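Local coordinates for protein R-imine reductase (Streptomyces kanamyceticus, PDB 3ZGY) that catalyses the NADPH-dependent, R-selective reduction of an imine substrate, at residues T23-G28 with G67-A72; A35-G40 with A141-A146; F201-A206 with A273-F278; V150-P155 with S164-L169. All coordinates share one frame; numbering follows the deposited sequence.

Contact 1: residues T23-G28 with G67-A72; sequences TVIGLG and GSVAEA
T23 sends its hydroxyl across to the helix beginning at V69, where OG1 donates a hydrogen bond of 2.7 Å to the carbonyl oxygen of A72, tilted 30° from the carbonyl plane. The same OG1 is also hydrogen-bonded to S76 OG. With chi1 at -72°, OG1 sits beside the backbone N and the methyl CG2 lies anti to it, 3.7 Å from A72 CB, which lets both branches act on A72. A valine in its place would probably keep the methyl packing but leave A72 O and S76 OG without their hydroxyl mate. V24 faces the other way, onto A35 and F38. This is the first strand of a Rossmann-type fold, sandwiched between helix 69-75 on one side of the sheet and helix 29-40 on the other. I25 returns to the first side: its CG1 lies 4.3 Å from A72 CB and its CD1 reaches V69 CG1. That helix is N-capped by S68, whose OG accepts from E71 N. After I25 the strand gives way to G26, at a positive phi of 101°, and to L27 and G28, both NADP(+) contacts when the cofactor, absent here, is bound; L27 N is held by N49 OD1.

Contact 2: residues A35-G40 with A141-A146; sequences AGAFLG and AAIGTA
A37 lays its CB against the CG2 methyl of I143, 3.9 Å away, and the same CB stands 4.2 Å from G144 CA. One helix alanine thus covers the corner of a turn, and no hydrogen bond joins the two segments. I143 meets it with its short branch: CG2 is anti to the backbone N, while CG1 (chi1 -61°) leads the longer branch away from residues 35-40, and the side chain as a whole packs on M30 and A33, earlier in the helix that carries A37. M30 binds NADP(+) in another structure of this protein, so the turn probably borders the cofactor site, empty here. Residues A142 to T145 form a type II beta turn, with G144 at a positive phi of 82°. Its closure is doubled at A142 O, which accepts from T145 N at 3.0 Å and from T145 OG1 at 2.9 Å, both donors arriving from one face of the carbonyl plane. T145 OG1 is hydrogen-bonded to D147 N as well, carrying the brace two residues past the turn. Helix 29-40 meanwhile sets F38 on V22 and T45, and A35 on V47, of strands 22-25 and 45-48; A37 looks outward from these, toward the loop joining strands 130-136 and 150-153.

Contact 3: residues F201-A206 with A273-F278; sequences FLQGAA and AELPRF
Q203 reaches from helix 182-209 across to the first turn of helix 274-291 and rests on L275 and P276. Its CB already stands 4.3 Å from L275 CD2. CG follows anti to the backbone N (chi1 -178°); it has no neighbour within about 4.2 Å in residues 273-278 and carries the amide across, the bend at chi2 (75°) swinging it toward the proline. There CD lies 4.0 Å from P276 CD, and the amide end rests against that ring carbon and L275 CB together. The glutamine runs antiparallel alongside L275 and meets the proline ring head-on. Both helices belong to the all-helical C-terminal domain, which supplies much of the contact with the second subunit around these residues, consistent with the 6-phosphogluconate dehydrogenase-like family. S266 of helix 252-269 and F303 of the second subunit also touch Q203. An alanine here would probably open a gap between L275, P276 and that neighbouring F303. P276 costs the helix little: in a first turn its missing N-H has no partner within the helix to serve, and its ring packs as well on L262 and I263. A273 is the N-cap residue, and its CB lies over one face of the R277 guanidinium, 3.7 Å above the plane and toward the rim. R277 NH2 forms a salt bridge with E267, and E274 OE1 one with R285 of the second subunit.

Contact 4: residues V150-P155 with S164-L169; sequences VLLSGP and SALGGL
V150, L152 and L169 give up the most surface here, and L166 completes the set: two residues of strand 150-153, both facing one side of the sheet, meet two from residues 164-169. V150 touches with one branch, CG2, which lies 4.4 Å from L169 CB; chi1 of 180° puts CG1 anti to the backbone N and CG2 beside that N, anti to the carbonyl carbon, from where it reaches L169. Two residues on, L152 CD1 approaches L166 CD1 to 3.9 Å, methyl to methyl, the two leucines crossing at a slant. L152 also packs on T173 of the next strand and on L109. L169 follows three residues after L166, and its N bonds to L166 O at 3.2 Å. From there its side chain continues onto L34, A37 and F38 of helix 29-40, so it fills the space between that helix and the strand. L151 and S153 face the opposite side of the sheet: L151 packs on helix 182-209 and on F221 of the second subunit, and S153 OG is hydrogen-bonded to D133 O and A183 N. The segments are the first strand and part of the helical connection, made of the short helices 156-159 and 163-167, of a beta-alpha-beta crossover that ends in the parallel strand 173-175, outermost within this chain.

From the N terminus, the first strand opens contact 1 and the helix after it opens contact 2. Contact 1 closes at residues 67-72, while contact 2 stays open until 141-146, so their loops cross; the two touch where strand 22-25 meets helix 29-40. Contact 4 follows in series as a short loop at the far part of the sheet, yet it meets contact 2 in space, with G144 N probably bonded to L169 O and F38 CZ 3.7 Å from L169 CD2. These three tie the Rossmann-type domain together. Contact 3 comes last, in the helical domain, its nearest atoms about 22 Å from those of contact 2.

Contact 1: residues T23-G28 with G67-A72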
loop_
_atom_site.group_PDB
_atom_site.type_symbol
_atom_site.label_atom_id
_atom_site.label_comp_id
_atom_site.label_asym_id
_atom_site.label_seq_id
_atom_site.Cartn_x
_atom_site.Cartn_y
_atom_site.Cartn_z
ATOM N N THR D 23 29.260 7.307 20.113
ATOM C CA THR D 23 29.737 5.985 19.789
ATOM C C THR D 23 28.719 5.276 18.917
ATOM O O THR D 23 27.494 5.512 19.045
ATOM C CB THR D 23 30.023 5.204 21.059
ATOM O OG1 THR D 23 31.213 5.754 21.671
ATOM C CG2 THR D 23 30.234 3.751 20.789
ATOM N N VAL D 24 29.213 4.471 17.969
ATOM C CA VAL D 24 28.334 3.678 17.124
ATOM C C VAL D 24 28.789 2.260 17.247
ATOM O O VAL D 24 29.944 1.950 16.965
ATOM C CB VAL D 24 28.343 4.124 15.659
ATOM C CG1 VAL D 24 27.583 3.132 14.810
ATOM C CG2 VAL D 24 27.692 5.484 15.512
ATOM N N ILE D 25 27.867 1.384 17.631
ATOM C CA ILE D 25 28.186 -0.016 17.824
ATOM C C ILE D 25 27.441 -0.861 16.835
ATOM O O ILE D 25 26.202 -0.812 16.741
ATOM C CB ILE D 25 27.877 -0.457 19.241
ATOM C CG1 ILE D 25 28.970 0.106 20.150
ATOM C CG2 ILE D 25 27.869 -1.969 19.350
ATOM C CD1 ILE D 25 28.575 0.156 21.598
ATOM N N GLY D 26 28.225 -1.617 16.077
ATOM C CA GLY D 26 27.688 -2.385 14.979
ATOM C C GLY D 26 27.968 -1.636 13.694
ATOM O O GLY D 26 27.474 -0.514 13.536
ATOM N N LEU D 27 28.701 -2.271 12.771
ATOM C CA LEU D 27 29.046 -1.665 11.478
ATOM C C LEU D 27 28.637 -2.494 10.258
ATOM O O LEU D 27 29.438 -2.778 9.373
ATOM C CB LEU D 27 30.537 -1.391 11.440
ATOM C CG LEU D 27 31.128 -0.418 12.469
ATOM C CD1 LEU D 27 32.614 -0.271 12.241
ATOM C CD2 LEU D 27 30.472 0.954 12.424
ATOM N N GLY D 28 27.390 -2.932 10.227
ATOM C CA GLY D 28 26.810 -3.479 9.022
ATOM C C GLY D 28 26.620 -2.290 8.135
ATOM O O GLY D 28 27.172 -1.213 8.382
ATOM N N GLY D 67 38.912 -0.749 21.033
ATOM C CA GLY D 67 39.417 -2.081 21.369
ATOM C C GLY D 67 38.322 -3.110 21.603
ATOM O O GLY D 67 38.447 -4.261 21.199
ATOM N N SER D 68 37.289 -2.683 22.316
ATOM C CA SER D 68 36.238 -3.553 22.792
ATOM C C SER D 68 34.955 -2.758 22.894
ATOM O O SER D 68 34.951 -1.510 22.765
ATOM C CB SER D 68 36.586 -4.043 24.189
ATOM O OG SER D 68 36.648 -2.913 25.095
ATOM N N VAL D 69 33.872 -3.474 23.170
ATOM C CA VAL D 69 32.578 -2.829 23.414
ATOM C C VAL D 69 32.628 -1.922 24.639
ATOM O O VAL D 69 32.127 -0.800 24.608
ATOM C CB VAL D 69 31.451 -3.856 23.575
ATOM C CG1 VAL D 69 30.140 -3.164 23.890
ATOM C CG2 VAL D 69 31.302 -4.682 22.308
ATOM N N ALA D 70 33.301 -2.364 25.691
ATOM C CA ALA D 70 33.406 -1.528 26.879
ATOM C C ALA D 70 34.165 -0.228 26.625
ATOM O O ALA D 70 33.825 0.829 27.169
ATOM C CB ALA D 70 34.033 -2.304 27.999
ATOM N N GLU D 71 35.194 -0.310 25.796
ATOM C CA GLU D 71 36.000 0.875 25.422
ATOM C C GLU D 71 35.135 1.845 24.621
ATOM O O GLU D 71 35.123 3.049 24.870
ATOM C CB GLU D 71 37.217 0.457 24.618
ATOM C CG GLU D 71 38.434 1.361 24.722
ATOM C CD GLU D 71 39.640 0.725 24.019
ATOM O OE1 GLU D 71 39.914 -0.506 24.237
ATOM O OE2 GLU D 71 40.276 1.458 23.221
ATOM N N ALA D 72 34.356 1.311 23.689
ATOM C CA ALA D 72 33.429 2.141 22.916
ATOM C C ALA D 72 32.409 2.850 23.777
ATOM O O ALA D 72 32.126 4.033 23.566
ATOM C CB ALA D 72 32.726 1.288 21.860
#

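Contact 2: residues A35-G40 with A141-A146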
loop_
_atom_site.group_PDB
_atom_site.type_symbol
_atom_site.label_atom_id
_atom_site.label_comp_id
_atom_site.label_asym_id
_atom_site.label_seq_id
_atom_site.Cartn_x
_atom_site.Cartn_y
_atom_site.Cartn_z
ATOM N N ALA D 35 27.428 5.964 11.494
ATOM C CA ALA D 35 28.688 6.548 11.903
ATOM C C ALA D 35 29.105 7.627 10.923
ATOM O O ALA D 35 29.725 8.617 11.308
ATOM C CB ALA D 35 29.764 5.451 11.997
ATOM N N GLY D 36 28.830 7.387 9.639
ATOM C CA GLY D 36 29.185 8.312 8.568
ATOM C C GLY D 36 28.540 9.650 8.770
ATOM O O GLY D 36 29.214 10.681 8.839
ATOM N N ALA D 37 27.259 9.610 9.016
ATOM C CA ALA D 37 26.545 10.821 9.306
ATOM C C ALA D 37 27.067 11.548 10.548
ATOM O O ALA D 37 27.100 12.783 10.581
ATOM C CB ALA D 37 25.065 10.538 9.445
ATOM N N PHE D 38 27.441 10.827 11.576
ATOM C CA PHE D 38 27.845 11.535 12.776
ATOM C C PHE D 38 29.177 12.246 12.526
ATOM O O PHE D 38 29.359 13.374 12.975
ATOM C CB PHE D 38 27.918 10.592 14.027
ATOM C CG PHE D 38 26.572 10.217 14.579
ATOM C CD1 PHE D 38 25.668 11.191 14.949
ATOM C CD2 PHE D 38 26.218 8.886 14.766
ATOM C CE1 PHE D 38 24.418 10.842 15.446
ATOM C CE2 PHE D 38 24.971 8.530 15.254
ATOM C CZ PHE D 38 24.070 9.507 15.572
ATOM N N LEU D 39 30.098 11.568 11.842
ATOM C CA LEU D 39 31.380 12.174 11.427
ATOM C C LEU D 39 31.166 13.377 10.496
ATOM O O LEU D 39 31.689 14.458 10.746
ATOM C CB LEU D 39 32.285 11.166 10.736
ATOM C CG LEU D 39 33.241 10.398 11.631
ATOM C CD1 LEU D 39 33.892 9.362 10.726
ATOM C CD2 LEU D 39 34.302 11.262 12.306
ATOM N N GLY D 40 30.367 13.174 9.469
ATOM C CA GLY D 40 30.010 14.237 8.542
ATOM C C GLY D 40 29.331 15.482 9.127
ATOM O O GLY D 40 29.318 16.529 8.512
ATOM N N ALA D 141 21.950 4.299 2.329
ATOM C CA ALA D 141 22.184 5.452 1.464
ATOM C C ALA D 141 21.449 6.719 1.951
ATOM O O ALA D 141 22.002 7.821 1.861
ATOM C CB ALA D 141 21.790 5.114 0.051
ATOM N N ALA D 142 20.228 6.582 2.474
ATOM C CA ALA D 142 19.422 7.781 2.829
ATOM C C ALA D 142 19.828 8.411 4.135
ATOM O O ALA D 142 19.421 9.509 4.438
ATOM C CB ALA D 142 17.943 7.439 2.873
ATOM N N ILE D 143 20.614 7.715 4.940
ATOM C CA ILE D 143 21.024 8.264 6.242
ATOM C C ILE D 143 21.773 9.556 6.013
ATOM O O ILE D 143 22.608 9.647 5.148
ATOM C CB ILE D 143 21.919 7.292 7.033
ATOM C CG1 ILE D 143 21.188 5.984 7.330
ATOM C CG2 ILE D 143 22.412 7.925 8.318
ATOM C CD1 ILE D 143 19.863 6.152 8.035
ATOM N N GLY D 144 21.464 10.559 6.816
ATOM C CA GLY D 144 22.102 11.864 6.705
ATOM C C GLY D 144 21.485 12.721 5.636
ATOM O O GLY D 144 22.064 13.717 5.287
ATOM N N THR D 145 20.335 12.330 5.089
ATOM C CA THR D 145 19.676 13.134 4.065
ATOM C C THR D 145 18.209 13.382 4.398
ATOM O O THR D 145 17.662 12.807 5.361
ATOM C CB THR D 145 19.767 12.464 2.687
ATOM O OG1 THR D 145 18.678 11.528 2.522
ATOM C CG2 THR D 145 21.111 11.781 2.500
ATOM N N ALA D 146 17.543 14.191 3.579
ATOM C CA ALA D 146 16.127 14.437 3.832
ATOM C C ALA D 146 15.269 13.182 3.580
ATOM O O ALA D 146 14.130 13.116 4.026
ATOM C CB ALA D 146 15.641 15.597 3.002
#

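Contact 3: residues F201-A206 with A273-F278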
loop_
_atom_site.group_PDB
_atom_site.type_symbol
_atom_site.label_atom_id
_atom_site.label_comp_id
_atom_site.label_asym_id
_atom_site.label_seq_id
_atom_site.Cartn_x
_atom_site.Cartn_y
_atom_site.Cartn_z
ATOM N N PHE D 201 0.211 -4.920 -6.100
ATOM C CA PHE D 201 0.822 -4.634 -7.376
ATOM C C PHE D 201 1.058 -5.917 -8.155
ATOM O O PHE D 201 0.685 -5.999 -9.329
ATOM C CB PHE D 201 2.110 -3.849 -7.149
ATOM C CG PHE D 201 2.916 -3.647 -8.373
ATOM C CD1 PHE D 201 2.539 -2.716 -9.326
ATOM C CD2 PHE D 201 4.070 -4.395 -8.577
ATOM C CE1 PHE D 201 3.293 -2.536 -10.483
ATOM C CE2 PHE D 201 4.844 -4.220 -9.728
ATOM C CZ PHE D 201 4.438 -3.295 -10.689
ATOM N N LEU D 202 1.644 -6.919 -7.506
ATOM C CA LEU D 202 1.956 -8.203 -8.176
ATOM C C LEU D 202 0.705 -8.961 -8.638
ATOM O O LEU D 202 0.657 -9.492 -9.728
ATOM C CB LEU D 202 2.790 -9.109 -7.269
ATOM C CG LEU D 202 4.166 -8.507 -6.967
ATOM C CD1 LEU D 202 4.946 -9.378 -6.000
ATOM C CD2 LEU D 202 4.983 -8.299 -8.219
ATOM N N GLN D 203 -0.329 -8.968 -7.820
ATOM C CA GLN D 203 -1.591 -9.531 -8.227
ATOM C C GLN D 203 -2.110 -8.838 -9.513
ATOM O O GLN D 203 -2.631 -9.489 -10.391
ATOM C CB GLN D 203 -2.603 -9.316 -7.120
ATOM C CG GLN D 203 -3.968 -9.893 -7.399
ATOM C CD GLN D 203 -4.003 -11.401 -7.263
ATOM O OE1 GLN D 203 -4.577 -12.072 -8.087
ATOM N NE2 GLN D 203 -3.413 -11.926 -6.193
ATOM N N GLY D 204 -2.008 -7.512 -9.572
ATOM C CA GLY D 204 -2.499 -6.753 -10.703
ATOM C C GLY D 204 -1.642 -7.044 -11.910
ATOM O O GLY D 204 -2.136 -7.184 -13.012
ATOM N N ALA D 205 -0.341 -7.100 -11.723
ATOM C CA ALA D 205 0.535 -7.373 -12.844
ATOM C C ALA D 205 0.240 -8.760 -13.405
ATOM O O ALA D 205 0.201 -8.943 -14.579
ATOM C CB ALA D 205 2.018 -7.226 -12.458
ATOM N N ALA D 206 0.003 -9.737 -12.559
ATOM C CA ALA D 206 -0.320 -11.068 -13.025
ATOM C C ALA D 206 -1.627 -11.090 -13.818
ATOM O O ALA D 206 -1.712 -11.710 -14.847
ATOM C CB ALA D 206 -0.422 -12.002 -11.859
ATOM N N ALA D 273 -5.436 -16.812 -6.570
ATOM C CA ALA D 273 -6.605 -16.144 -6.010
ATOM C C ALA D 273 -6.624 -16.097 -4.469
ATOM O O ALA D 273 -7.617 -15.648 -3.890
ATOM C CB ALA D 273 -7.873 -16.795 -6.508
ATOM N N GLU D 274 -5.525 -16.441 -3.804
ATOM C CA GLU D 274 -5.524 -16.364 -2.350
ATOM C C GLU D 274 -5.751 -14.954 -1.786
ATOM O O GLU D 274 -6.659 -14.731 -0.962
ATOM C CB GLU D 274 -4.278 -16.981 -1.807
ATOM C CG GLU D 274 -4.320 -18.497 -1.939
ATOM C CD GLU D 274 -2.943 -19.096 -2.076
ATOM O OE1 GLU D 274 -2.064 -18.774 -1.253
ATOM O OE2 GLU D 274 -2.730 -19.896 -3.006
ATOM N N LEU D 275 -5.052 -13.974 -2.325
ATOM C CA LEU D 275 -5.245 -12.619 -1.855
ATOM C C LEU D 275 -6.700 -12.130 -1.996
ATOM O O LEU D 275 -7.276 -11.660 -1.017
ATOM C CB LEU D 275 -4.235 -11.667 -2.491
ATOM C CG LEU D 275 -4.465 -10.198 -2.213
ATOM C CD1 LEU D 275 -4.492 -9.898 -0.724
ATOM C CD2 LEU D 275 -3.353 -9.436 -2.905
ATOM N N PRO D 276 -7.305 -12.244 -3.191
ATOM C CA PRO D 276 -8.731 -11.833 -3.308
ATOM C C PRO D 276 -9.681 -12.612 -2.396
ATOM O O PRO D 276 -10.647 -12.034 -1.896
ATOM C CB PRO D 276 -9.066 -12.137 -4.749
ATOM C CG PRO D 276 -7.762 -12.049 -5.457
ATOM C CD PRO D 276 -6.715 -12.539 -4.505
ATOM N N ARG D 277 -9.390 -13.886 -2.142
ATOM C CA ARG D 277 -10.193 -14.659 -1.181
ATOM C C ARG D 277 -10.041 -14.130 0.245
ATOM O O ARG D 277 -11.041 -13.918 0.958
ATOM C CB ARG D 277 -9.802 -16.121 -1.189
ATOM C CG ARG D 277 -10.429 -16.855 -2.355
ATOM C CD ARG D 277 -10.257 -18.355 -2.264
ATOM N NE ARG D 277 -10.213 -18.983 -3.576
ATOM C CZ ARG D 277 -9.138 -19.561 -4.122
ATOM N NH1 ARG D 277 -7.967 -19.599 -3.496
ATOM N NH2 ARG D 277 -9.242 -20.110 -5.337
ATOM N N PHE D 278 -8.791 -13.914 0.654
ATOM C CA PHE D 278 -8.539 -13.269 1.939
ATOM C C PHE D 278 -9.316 -11.958 2.121
ATOM O O PHE D 278 -9.996 -11.750 3.123
ATOM C CB PHE D 278 -7.079 -12.988 2.084
ATOM C CG PHE D 278 -6.755 -12.327 3.347
ATOM C CD1 PHE D 278 -6.647 -13.055 4.498
ATOM C CD2 PHE D 278 -6.590 -10.962 3.399
ATOM C CE1 PHE D 278 -6.336 -12.446 5.698
ATOM C CE2 PHE D 278 -6.308 -10.350 4.584
ATOM C CZ PHE D 278 -6.176 -11.088 5.742
#

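Contact 4: residues V150-P155 with S164-L169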
loop_
_atom_site.group_PDB
_atom_site.type_symbol
_atom_site.label_atom_id
_atom_site.label_comp_id
_atom_site.label_asym_id
_atom_site.label_seq_id
_atom_site.Cartn_x
_atom_site.Cartn_y
_atom_site.Cartn_z
ATOM N N VAL D 150 13.915 8.069 10.608
ATOM C CA VAL D 150 14.436 7.393 11.791
ATOM C C VAL D 150 13.520 7.717 12.887
ATOM O O VAL D 150 13.346 8.880 13.209
ATOM C CB VAL D 150 15.816 7.902 12.140
ATOM C CG1 VAL D 150 16.293 7.172 13.356
ATOM C CG2 VAL D 150 16.758 7.672 10.982
ATOM N N LEU D 151 12.857 6.702 13.413
ATOM C CA LEU D 151 11.849 6.891 14.475
ATOM C C LEU D 151 12.466 6.640 15.831
ATOM O O LEU D 151 13.362 5.802 15.967
ATOM C CB LEU D 151 10.703 5.955 14.257
ATOM C CG LEU D 151 10.109 6.014 12.844
ATOM C CD1 LEU D 151 9.040 4.953 12.706
ATOM C CD2 LEU D 151 9.531 7.373 12.522
ATOM N N LEU D 152 12.060 7.421 16.812
ATOM C CA LEU D 152 12.646 7.311 18.145
ATOM C C LEU D 152 11.525 7.371 19.159
ATOM O O LEU D 152 10.590 8.130 18.979
ATOM C CB LEU D 152 13.604 8.470 18.378
ATOM C CG LEU D 152 14.838 8.537 17.493
ATOM C CD1 LEU D 152 15.583 9.810 17.745
ATOM C CD2 LEU D 152 15.786 7.396 17.742
ATOM N N SER D 153 11.620 6.598 20.226
ATOM C CA SER D 153 10.600 6.637 21.246
ATOM C C SER D 153 11.248 6.349 22.569
ATOM O O SER D 153 12.314 5.699 22.641
ATOM C CB SER D 153 9.489 5.633 20.941
ATOM O OG SER D 153 10.044 4.324 20.743
ATOM N N GLY D 154 10.631 6.855 23.640
ATOM C CA GLY D 154 11.343 6.974 24.940
ATOM C C GLY D 154 11.126 8.314 25.586
ATOM O O GLY D 154 10.484 9.206 25.019
ATOM N N PRO D 155 11.628 8.475 26.797
ATOM C CA PRO D 155 11.255 9.697 27.496
ATOM C C PRO D 155 11.978 10.921 26.924
ATOM O O PRO D 155 13.135 10.814 26.524
ATOM C CB PRO D 155 11.680 9.406 28.921
ATOM C CG PRO D 155 12.791 8.438 28.780
ATOM C CD PRO D 155 12.320 7.543 27.678
ATOM N N SER D 164 19.923 17.524 18.868
ATOM C CA SER D 164 20.737 18.035 17.774
ATOM C C SER D 164 21.574 16.933 17.198
ATOM O O SER D 164 21.563 16.719 15.998
ATOM C CB SER D 164 21.666 19.159 18.229
ATOM O OG SER D 164 20.888 20.286 18.557
ATOM N N ALA D 165 22.316 16.254 18.053
ATOM C CA ALA D 165 23.163 15.154 17.582
ATOM C C ALA D 165 22.383 14.157 16.697
ATOM O O ALA D 165 22.795 13.845 15.572
ATOM C CB ALA D 165 23.767 14.436 18.748
ATOM N N LEU D 166 21.225 13.740 17.178
ATOM C CA LEU D 166 20.435 12.764 16.480
ATOM C C LEU D 166 19.848 13.304 15.195
ATOM O O LEU D 166 19.558 12.549 14.286
ATOM C CB LEU D 166 19.344 12.197 17.378
ATOM C CG LEU D 166 19.866 11.351 18.544
ATOM C CD1 LEU D 166 18.794 11.053 19.600
ATOM C CD2 LEU D 166 20.501 10.069 18.043
ATOM N N GLY D 167 19.600 14.602 15.132
ATOM C CA GLY D 167 19.066 15.222 13.909
ATOM C C GLY D 167 20.061 15.133 12.762
ATOM O O GLY D 167 19.666 15.161 11.601
ATOM N N GLY D 168 21.343 14.981 13.101
ATOM C CA GLY D 168 22.379 14.649 12.140
ATOM C C GLY D 168 22.117 13.449 11.213
ATOM O O GLY D 168 22.736 13.347 10.182
ATOM N N LEU D 169 21.198 12.560 11.582
ATOM C CA LEU D 169 20.833 11.442 10.779
ATOM C C LEU D 169 19.830 11.787 9.698
ATOM O O LEU D 169 19.509 10.935 8.840
ATOM C CB LEU D 169 20.240 10.348 11.661
ATOM C CG LEU D 169 21.140 9.887 12.804
ATOM C CD1 LEU D 169 20.393 8.894 13.675
ATOM C CD2 LEU D 169 22.423 9.237 12.285
#